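Local structure of ORC1-type DNA replication protein 2 (Aeropyrum pernix, 1W5T) at residues T111-Q116 and K127-N132; A305-E310 and H356-H361; E310-R315 and N401-K406. The protein binds ATP and DNA through an AAA+ ATPase and winged-helix architecture and takes part in regulating DNA replication. One frame throughout, in Å; residues are numbered along the deposited sequence.

Contact 1. Residues T111-Q116 and K127-N132; sequences TGYPIQ and KALVDN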
loop_
_atom_site.group_PDB
_atom_site.type_symbol
_atom_site.label_atom_id
_atom_site.label_comp_id
_atom_site.label_asym_id
_atom_site.label_seq_id
_atom_site.Cartn_x
_atom_site.Cartn_y
_atom_site.Cartn_z
ATOM N N THR A 111 16.273 -16.103 -7.491
ATOM C CA THR A 111 16.373 -16.742 -8.796
ATOM C C THR A 111 16.906 -18.143 -8.574
ATOM O O THR A 111 16.710 -19.025 -9.401
ATOM C CB THR A 111 17.372 -16.000 -9.727
ATOM O OG1 THR A 111 18.698 -16.024 -9.147
ATOM C CG2 THR A 111 17.016 -14.513 -9.881
ATOM N N GLY A 112 17.646 -18.317 -7.482
ATOM C CA GLY A 112 18.389 -19.546 -7.233
ATOM C C GLY A 112 19.685 -19.698 -8.002
ATOM O O GLY A 112 20.367 -20.712 -7.842
ATOM N N TYR A 113 20.020 -18.728 -8.847
ATOM C CA TYR A 113 21.250 -18.791 -9.656
ATOM C C TYR A 113 22.507 -18.729 -8.789
ATOM O O TYR A 113 22.557 -18.007 -7.771
ATOM C CB TYR A 113 21.301 -17.641 -10.677
ATOM C CG TYR A 113 20.263 -17.653 -11.788
ATOM C CD1 TYR A 113 19.763 -16.440 -12.266
ATOM C CD2 TYR A 113 19.789 -18.844 -12.357
ATOM C CE1 TYR A 113 18.827 -16.380 -13.271
ATOM C CE2 TYR A 113 18.826 -18.823 -13.405
ATOM C CZ TYR A 113 18.353 -17.560 -13.873
ATOM O OH TYR A 113 17.410 -17.382 -14.901
ATOM N N PRO A 114 23.541 -19.473 -9.146
ATOM C CA PRO A 114 24.733 -19.478 -8.291
ATOM C C PRO A 114 25.606 -18.317 -8.710
ATOM O O PRO A 114 26.413 -18.372 -9.618
ATOM C CB PRO A 114 25.347 -20.848 -8.567
ATOM C CG PRO A 114 24.897 -21.204 -9.969
ATOM C CD PRO A 114 23.718 -20.335 -10.334
ATOM N N ILE A 115 25.348 -17.195 -8.078
ATOM C CA ILE A 115 26.039 -15.972 -8.394
ATOM C C ILE A 115 26.633 -15.554 -7.073
ATOM O O ILE A 115 25.922 -15.480 -6.107
ATOM C CB ILE A 115 25.062 -14.923 -8.910
ATOM C CG1 ILE A 115 24.769 -15.161 -10.387
ATOM C CG2 ILE A 115 25.618 -13.489 -8.680
ATOM C CD1 ILE A 115 23.475 -14.524 -10.847
ATOM N N GLN A 116 27.940 -15.299 -7.047
ATOM C CA GLN A 116 28.605 -14.916 -5.822
ATOM C C GLN A 116 28.452 -13.443 -5.682
ATOM O O GLN A 116 28.815 -12.657 -6.549
ATOM C CB GLN A 116 30.071 -15.327 -5.793
ATOM C CG GLN A 116 30.783 -14.956 -4.470
ATOM C CD GLN A 116 30.163 -15.566 -3.187
ATOM O OE1 GLN A 116 30.512 -16.684 -2.792
ATOM N NE2 GLN A 116 29.247 -14.833 -2.553
ATOM N N LYS A 127 25.119 -7.206 -13.607
ATOM C CA LYS A 127 25.776 -7.807 -14.785
ATOM C C LYS A 127 25.677 -9.318 -14.780
ATOM O O LYS A 127 25.340 -9.867 -15.803
ATOM C CB LYS A 127 27.262 -7.412 -14.904
ATOM C CG LYS A 127 27.510 -5.940 -15.150
ATOM C CD LYS A 127 29.010 -5.693 -15.365
ATOM C CE LYS A 127 29.396 -4.218 -15.215
ATOM N NZ LYS A 127 30.345 -4.033 -14.041
ATOM N N ALA A 128 25.982 -9.967 -13.650
ATOM C CA ALA A 128 25.967 -11.448 -13.527
ATOM C C ALA A 128 24.542 -12.013 -13.715
ATOM O O ALA A 128 24.329 -13.093 -14.306
ATOM C CB ALA A 128 26.534 -11.883 -12.201
ATOM N N LEU A 129 23.593 -11.233 -13.217
ATOM C CA LEU A 129 22.157 -11.472 -13.378
ATOM C C LEU A 129 21.795 -11.452 -14.847
ATOM O O LEU A 129 21.213 -12.414 -15.347
ATOM C CB LEU A 129 21.369 -10.415 -12.603
ATOM C CG LEU A 129 20.046 -10.699 -11.898
ATOM C CD1 LEU A 129 19.765 -12.178 -11.606
ATOM C CD2 LEU A 129 19.995 -9.812 -10.584
ATOM N N VAL A 130 22.176 -10.383 -15.543
ATOM C CA VAL A 130 21.953 -10.281 -16.980
ATOM C C VAL A 130 22.579 -11.449 -17.739
ATOM O O VAL A 130 21.930 -12.044 -18.572
ATOM C CB VAL A 130 22.424 -8.952 -17.522
ATOM C CG1 VAL A 130 22.585 -8.995 -19.059
ATOM C CG2 VAL A 130 21.408 -7.865 -17.147
ATOM N N ASP A 131 23.823 -11.787 -17.427
ATOM C CA ASP A 131 24.473 -12.954 -18.002
ATOM C C ASP A 131 23.777 -14.291 -17.735
ATOM O O ASP A 131 23.545 -15.042 -18.689
ATOM C CB ASP A 131 25.918 -13.042 -17.559
ATOM C CG ASP A 131 26.844 -13.086 -18.721
ATOM O OD1 ASP A 131 26.593 -12.304 -19.666
ATOM O OD2 ASP A 131 27.831 -13.878 -18.784
ATOM N N ASN A 132 23.435 -14.587 -16.470
ATOM C CA ASN A 132 22.719 -15.858 -16.126
ATOM C C ASN A 132 21.343 -15.963 -16.798
ATOM O O ASN A 132 20.936 -17.031 -17.204
ATOM C CB ASN A 132 22.529 -16.024 -14.604
ATOM C CG ASN A 132 23.802 -16.457 -13.885
ATOM O OD1 ASN A 132 23.991 -17.637 -13.571
ATOM N ND2 ASN A 132 24.680 -15.488 -13.602
#

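Contact 2. Residues A305-E310 and H356-H361; sequences ALSIHE and HIYLKH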
loop_
_atom_site.group_PDB
_atom_site.type_symbol
_atom_site.label_atom_id
_atom_site.label_comp_id
_atom_site.label_asym_id
_atom_site.label_seq_id
_atom_site.Cartn_x
_atom_site.Cartn_y
_atom_site.Cartn_z
ATOM N N ALA A 305 6.073 13.823 11.442
ATOM C CA ALA A 305 6.630 14.625 10.361
ATOM C C ALA A 305 5.957 15.984 10.239
ATOM O O ALA A 305 6.454 16.874 9.567
ATOM C CB ALA A 305 6.517 13.888 9.037
ATOM N N LEU A 306 4.821 16.154 10.883
ATOM C CA LEU A 306 4.070 17.406 10.766
ATOM C C LEU A 306 4.578 18.436 11.780
ATOM O O LEU A 306 4.909 18.075 12.886
ATOM C CB LEU A 306 2.585 17.113 11.030
ATOM C CG LEU A 306 1.639 16.968 9.849
ATOM C CD1 LEU A 306 2.358 16.396 8.570
ATOM C CD2 LEU A 306 0.320 16.224 10.240
ATOM N N SER A 307 4.612 19.704 11.394
ATOM C CA SER A 307 4.817 20.826 12.298
ATOM C C SER A 307 3.696 21.024 13.355
ATOM O O SER A 307 2.551 20.648 13.149
ATOM C CB SER A 307 5.018 22.096 11.477
ATOM O OG SER A 307 3.830 22.854 11.350
ATOM N N ILE A 308 4.064 21.597 14.490
ATOM C CA ILE A 308 3.187 21.806 15.646
ATOM C C ILE A 308 1.882 22.446 15.212
ATOM O O ILE A 308 0.812 22.152 15.717
ATOM C CB ILE A 308 3.890 22.761 16.666
ATOM C CG1 ILE A 308 5.180 22.152 17.195
ATOM C CG2 ILE A 308 2.993 23.101 17.823
ATOM C CD1 ILE A 308 6.054 23.149 17.947
ATOM N N HIS A 309 2.005 23.322 14.231
ATOM C CA HIS A 309 0.910 24.154 13.834
ATOM C C HIS A 309 -0.121 23.429 13.011
ATOM O O HIS A 309 -1.313 23.602 13.247
ATOM C CB HIS A 309 1.437 25.445 13.236
ATOM C CG HIS A 309 1.749 26.459 14.291
ATOM N ND1 HIS A 309 0.800 27.338 14.776
ATOM C CD2 HIS A 309 2.859 26.653 15.041
ATOM C CE1 HIS A 309 1.330 28.062 15.747
ATOM N NE2 HIS A 309 2.579 27.667 15.925
ATOM N N GLU A 310 0.348 22.561 12.114
ATOM C CA GLU A 310 -0.524 21.587 11.455
ATOM C C GLU A 310 -1.205 20.687 12.471
ATOM O O GLU A 310 -2.388 20.428 12.364
ATOM C CB GLU A 310 0.229 20.731 10.448
ATOM C CG GLU A 310 1.491 21.374 9.921
ATOM C CD GLU A 310 1.815 20.976 8.503
ATOM O OE1 GLU A 310 3.005 20.813 8.228
ATOM O OE2 GLU A 310 0.894 20.838 7.676
ATOM N N HIS A 356 -3.160 28.609 5.565
ATOM C CA HIS A 356 -3.794 28.018 4.388
ATOM C C HIS A 356 -2.942 26.941 3.755
ATOM O O HIS A 356 -3.474 26.001 3.206
ATOM C CB HIS A 356 -4.117 29.112 3.347
ATOM C CG HIS A 356 -5.182 30.068 3.791
ATOM N ND1 HIS A 356 -5.413 31.280 3.162
ATOM C CD2 HIS A 356 -6.089 29.988 4.799
ATOM C CE1 HIS A 356 -6.407 31.906 3.771
ATOM N NE2 HIS A 356 -6.838 31.144 4.765
ATOM N N ILE A 357 -1.625 27.120 3.790
ATOM C CA ILE A 357 -0.669 26.113 3.354
ATOM C C ILE A 357 -0.831 24.847 4.236
ATOM O O ILE A 357 -0.968 23.736 3.730
ATOM C CB ILE A 357 0.770 26.715 3.370
ATOM C CG1 ILE A 357 1.057 27.448 2.049
ATOM C CG2 ILE A 357 1.834 25.662 3.587
ATOM C CD1 ILE A 357 1.864 28.777 2.198
ATOM N N TYR A 358 -0.846 25.051 5.558
ATOM C CA TYR A 358 -1.107 23.994 6.540
ATOM C C TYR A 358 -2.397 23.206 6.314
ATOM O O TYR A 358 -2.365 21.967 6.386
ATOM C CB TYR A 358 -1.115 24.582 7.934
ATOM C CG TYR A 358 0.251 24.956 8.446
ATOM C CD1 TYR A 358 0.419 26.013 9.351
ATOM C CD2 TYR A 358 1.373 24.258 8.025
ATOM C CE1 TYR A 358 1.690 26.344 9.844
ATOM C CE2 TYR A 358 2.638 24.577 8.493
ATOM C CZ TYR A 358 2.789 25.618 9.403
ATOM O OH TYR A 358 4.059 25.899 9.843
ATOM N N LEU A 359 -3.507 23.908 6.027
ATOM C CA LEU A 359 -4.791 23.265 5.780
ATOM C C LEU A 359 -4.768 22.427 4.514
ATOM O O LEU A 359 -5.266 21.294 4.489
ATOM C CB LEU A 359 -5.929 24.282 5.673
ATOM C CG LEU A 359 -6.722 24.542 6.946
ATOM C CD1 LEU A 359 -7.521 25.793 6.802
ATOM C CD2 LEU A 359 -7.608 23.367 7.305
ATOM N N LYS A 360 -4.206 23.023 3.464
ATOM C CA LYS A 360 -3.964 22.323 2.206
ATOM C C LYS A 360 -3.197 21.024 2.402
ATOM O O LYS A 360 -3.642 19.978 1.971
ATOM C CB LYS A 360 -3.217 23.201 1.209
ATOM C CG LYS A 360 -3.693 22.926 -0.208
ATOM C CD LYS A 360 -5.167 23.372 -0.433
ATOM C CE LYS A 360 -5.426 23.693 -1.939
ATOM N NZ LYS A 360 -4.203 23.351 -2.761
ATOM N N HIS A 361 -2.061 21.105 3.082
ATOM C CA HIS A 361 -1.227 19.946 3.311
ATOM C C HIS A 361 -1.955 18.819 4.037
ATOM O O HIS A 361 -1.809 17.658 3.661
ATOM C CB HIS A 361 0.027 20.325 4.059
ATOM C CG HIS A 361 1.036 19.242 4.071
ATOM N ND1 HIS A 361 1.600 18.764 5.236
ATOM C CD2 HIS A 361 1.546 18.493 3.064
ATOM C CE1 HIS A 361 2.426 17.775 4.942
ATOM N NE2 HIS A 361 2.419 17.599 3.631
#

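Contact 3. Residues E310-R315 and N401-K406; sequences ELIILR and NIIQAK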
loop_
_atom_site.group_PDB
_atom_site.type_symbol
_atom_site.label_atom_id
_atom_site.label_comp_id
_atom_site.label_asym_id
_atom_site.label_seq_id
_atom_site.Cartn_x
_atom_site.Cartn_y
_atom_site.Cartn_z
ATOM N N GLU A 310 0.348 22.561 12.114
ATOM C CA GLU A 310 -0.524 21.587 11.455
ATOM C C GLU A 310 -1.205 20.687 12.471
ATOM O O GLU A 310 -2.388 20.428 12.364
ATOM C CB GLU A 310 0.229 20.731 10.448
ATOM C CG GLU A 310 1.491 21.374 9.921
ATOM C CD GLU A 310 1.815 20.976 8.503
ATOM O OE1 GLU A 310 3.005 20.813 8.228
ATOM O OE2 GLU A 310 0.894 20.838 7.676
ATOM N N LEU A 311 -0.446 20.233 13.454
ATOM C CA LEU A 311 -0.928 19.325 14.480
ATOM C C LEU A 311 -2.036 19.976 15.335
ATOM O O LEU A 311 -3.019 19.327 15.700
ATOM C CB LEU A 311 0.260 18.902 15.355
ATOM C CG LEU A 311 1.057 17.594 15.230
ATOM C CD1 LEU A 311 0.780 16.821 13.973
ATOM C CD2 LEU A 311 2.573 17.828 15.396
ATOM N N ILE A 312 -1.867 21.259 15.659
ATOM C CA ILE A 312 -2.908 22.017 16.347
ATOM C C ILE A 312 -4.233 22.098 15.535
ATOM O O ILE A 312 -5.318 21.954 16.079
ATOM C CB ILE A 312 -2.394 23.437 16.777
ATOM C CG1 ILE A 312 -1.389 23.314 17.908
ATOM C CG2 ILE A 312 -3.522 24.299 17.290
ATOM C CD1 ILE A 312 -0.288 24.333 17.803
ATOM N N ILE A 313 -4.114 22.315 14.243
ATOM C CA ILE A 313 -5.255 22.402 13.342
ATOM C C ILE A 313 -5.930 21.050 13.144
ATOM O O ILE A 313 -7.189 20.945 13.196
ATOM C CB ILE A 313 -4.832 23.010 11.999
ATOM C CG1 ILE A 313 -4.209 24.402 12.243
ATOM C CG2 ILE A 313 -6.038 23.070 11.066
ATOM C CD1 ILE A 313 -3.336 24.961 11.049
ATOM N N LEU A 314 -5.110 20.019 12.955
ATOM C CA LEU A 314 -5.621 18.653 12.913
ATOM C C LEU A 314 -6.441 18.304 14.171
ATOM O O LEU A 314 -7.547 17.767 14.088
ATOM C CB LEU A 314 -4.495 17.635 12.683
ATOM C CG LEU A 314 -4.932 16.176 12.471
ATOM C CD1 LEU A 314 -5.970 16.097 11.358
ATOM C CD2 LEU A 314 -3.733 15.252 12.118
ATOM N N ARG A 315 -5.881 18.622 15.326
ATOM C CA ARG A 315 -6.553 18.397 16.593
ATOM C C ARG A 315 -7.922 19.077 16.646
ATOM O O ARG A 315 -8.911 18.468 17.037
ATOM C CB ARG A 315 -5.682 18.878 17.759
ATOM C CG ARG A 315 -6.107 18.265 19.077
ATOM C CD ARG A 315 -6.213 19.234 20.204
ATOM N NE ARG A 315 -6.084 18.561 21.498
ATOM C CZ ARG A 315 -7.097 18.345 22.341
ATOM N NH1 ARG A 315 -6.873 17.737 23.494
ATOM N NH2 ARG A 315 -8.337 18.738 22.047
ATOM N N ASN A 401 0.488 14.445 22.388
ATOM C CA ASN A 401 1.826 14.017 22.817
ATOM C C ASN A 401 2.922 14.470 21.836
ATOM O O ASN A 401 4.032 14.780 22.229
ATOM C CB ASN A 401 1.903 12.495 23.107
ATOM C CG ASN A 401 0.885 12.017 24.208
ATOM O OD1 ASN A 401 0.385 12.813 25.023
ATOM N ND2 ASN A 401 0.578 10.703 24.208
ATOM N N ILE A 402 2.584 14.553 20.564
ATOM C CA ILE A 402 3.556 14.919 19.554
ATOM C C ILE A 402 3.785 16.416 19.634
ATOM O O ILE A 402 4.924 16.888 19.484
ATOM C CB ILE A 402 3.094 14.447 18.163
ATOM C CG1 ILE A 402 3.016 12.912 18.155
ATOM C CG2 ILE A 402 4.035 14.924 17.106
ATOM C CD1 ILE A 402 2.495 12.269 16.861
ATOM N N ILE A 403 2.735 17.161 19.933
ATOM C CA ILE A 403 2.911 18.588 20.096
ATOM C C ILE A 403 3.801 18.845 21.317
ATOM O O ILE A 403 4.751 19.630 21.239
ATOM C CB ILE A 403 1.575 19.358 20.208
ATOM C CG1 ILE A 403 0.765 19.256 18.912
ATOM C CG2 ILE A 403 1.848 20.817 20.524
ATOM C CD1 ILE A 403 -0.752 19.388 19.145
ATOM N N GLN A 404 3.498 18.178 22.424
ATOM C CA GLN A 404 4.314 18.293 23.637
ATOM C C GLN A 404 5.805 18.001 23.322
ATOM O O GLN A 404 6.670 18.811 23.646
ATOM C CB GLN A 404 3.824 17.332 24.739
ATOM C CG GLN A 404 2.521 17.711 25.485
ATOM C CD GLN A 404 2.080 16.582 26.447
ATOM O OE1 GLN A 404 2.471 16.569 27.624
ATOM N NE2 GLN A 404 1.293 15.627 25.939
ATOM N N ALA A 405 6.082 16.871 22.669
ATOM C CA ALA A 405 7.451 16.473 22.332
ATOM C C ALA A 405 8.194 17.477 21.439
ATOM O O ALA A 405 9.370 17.751 21.710
ATOM C CB ALA A 405 7.499 15.070 21.713
ATOM N N LYS A 406 7.524 17.996 20.395
ATOM C CA LYS A 406 8.113 19.009 19.519
ATOM C C LYS A 406 8.420 20.319 20.264
ATOM O O LYS A 406 9.471 20.917 20.045
ATOM C CB LYS A 406 7.230 19.312 18.294
ATOM C CG LYS A 406 7.011 18.161 17.311
ATOM C CD LYS A 406 7.525 18.504 15.944
ATOM C CE LYS A 406 7.605 17.270 15.126
ATOM N NZ LYS A 406 6.376 16.464 15.437
#

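Contact 1. Residues T111-Q116 and K127-N132
Y113 and N132 run past one another, pointing opposite ways, ring and amide planes only 23° apart, yet it is the methylene of N132 that does the touching. Its CB stands 4.0 Å from the centroid of the Y113 ring and 25° off the ring normal, a CH-pi contact displaced toward the CD1 rim. The opposite face has T111 O above it, also near the rim. The first torsion of Y113 (CG anti to the carbonyl carbon, chi1 -66°) sets the ring against helix 122-136, where it also touches L133 and E136; its hydroxyl is bonded to H138. L129 CD1 comes to the ring edge, 4.3 Å from Y113 CD1, and also meets T111 CG2 at 4.0 Å.

I115 meets N132 from the other direction. Its CD1 lies 3.6 Å from N132 CG, while I115 CG2 rests 4.0 Å from A128 CB. N132 ND2 is modelled 2.5 Å from A128 O, in the plane of its own amide; that length is doubtful, and so is the exact placement of the amide, but the direction agrees with a bond back to the helix. A128 O also receives N132 N, from the opposite face of the carbonyl plane.

An alanine here, replacing N132, keeps the CB over the tyrosine, but losing the amide would probably open a gap beside I115.

Across the AAA+ domain's connection between strands 87-93 and 139-145, the contact seats the turn after helix 100-111 on helix 122-136. T111 OG1 accepts from Y113 N (3.0 Å), an ST turn, and also bonds to V108. The polar groups find their partners within their own segment or elsewhere in the domain, and what passes between the two sides is apolar and CH-pi contact.

Contact 2. Residues A305-E310 and H356-H361
E310 OE2 takes the N-H of H361 ND1 at 3.3 Å, with an N-H...O angle of 152°. It is a long histidine-carboxylate hydrogen bond. The oxygen lies close to the imidazole plane, at the ring edge, and is met on the syn side of the carboxylate, from somewhat outside its plane. H361 carries CG opposite its backbone N (chi1 -168°), which brings ND1 to the acid; the nearby negative charge would probably stabilise a protonated imidazole. L306 CD1 reaches the same ring edge, 3.9 Å from H361 CE1.

Both segments belong to the C-terminal winged-helix domain. S307 precedes helix 308-322 as its N-cap, with a weak capping bond from H309 N. Helix 352-364, third of the long helices and just before the wing strands, is by that place consistent with the recognition helix of winged-helix domains.

The side chains of Y358 and E310 lie roughly at a right angle, carboxylate and ring planes 35° apart. E310 CD comes within 3.3 Å of Y358 CD2, and E310 CG lies 3.5 Å from that same carbon, while E310 N lies over a face of the ring. The glutamate chain bends at chi2 as it passes the tyrosine. Further out, H309 CB approaches Y358 CE1 obliquely at 3.5 Å. The H309 imidazole itself leads away from helix 352-364, and its ND1 is hydrogen-bonded to Y337 OH on helix 330-345.

Contact 3. Residues E310-R315 and N401-K406
L311 and I403 meet without a flat group between them: the touching groups across this contact are aliphatic branches and one ammonium, and no ring or amide presents a face or edge. Y345 on helix 330-345 touches I312, R315 and I403. The segments lie on the first long helix of the winged-helix fold, 308-322, and on the C-terminal helix 392-408 that follows the wing strands. Their short axes run antiparallel, 160° between N-to-C directions, and approach to 10.2 Å.

L311 fits the knobs-into-holes pattern. Besides I402, I403 and K406 it touches V399, so four residues spaced as i, i+3, i+4 and i+7 surround it. L311 and I403 lie alongside each other with opposed directions, L311 CB 3.6 Å from I403 CG1. The L311 and I402 side chains are instead roughly perpendicular, with L311 CD2 3.7 Å from I402 CG2. I402 in turn packs on L303 and E304 of helix 300-304, so this side of the hole is backed by a third helix.

K406 bends at chi2 and chi4, and this brings its NZ to 4.0 Å from L311 CD2. The ammonium finds its polar partner elsewhere, hydrogen-bonded to E304 O, with a weak bond to L306 O. At the other end R315 NH1 bridges to D400 on helix 392-408, a charged tie between the two long helices, while NH2 pairs with E319 on its own helix.

I403 carries CG1 opposite its carbonyl carbon (chi1 -65°) and extends beyond it, so that CD1 reaches helix 308-322. There the I403 side chain stands crosswise to that of I312, CD1 lying 4.2 Å from I312 CG1 and 4.1 Å from I312 N.

From the N terminus, contact 1 comes first: it closes a short loop, with ten residues between its segments, laying the turn after helix 100-111 on helix 122-136, inside the AAA+ domain. Much later, contact 2 joins the start of helix 308-322 to helix 352-364 over 45 intervening residues, and contact 3 carries helix 308-322 on to helix 392-408 over 85. The last two cross along the chain and share E310, so helix 308-322 is held by both partners; their centres are 10 Å apart, and I308 packs on I403 and K406 between them. Contact 1 lies on the opposite side of the chain's centre, its centre about 48 Å from that of contact 2.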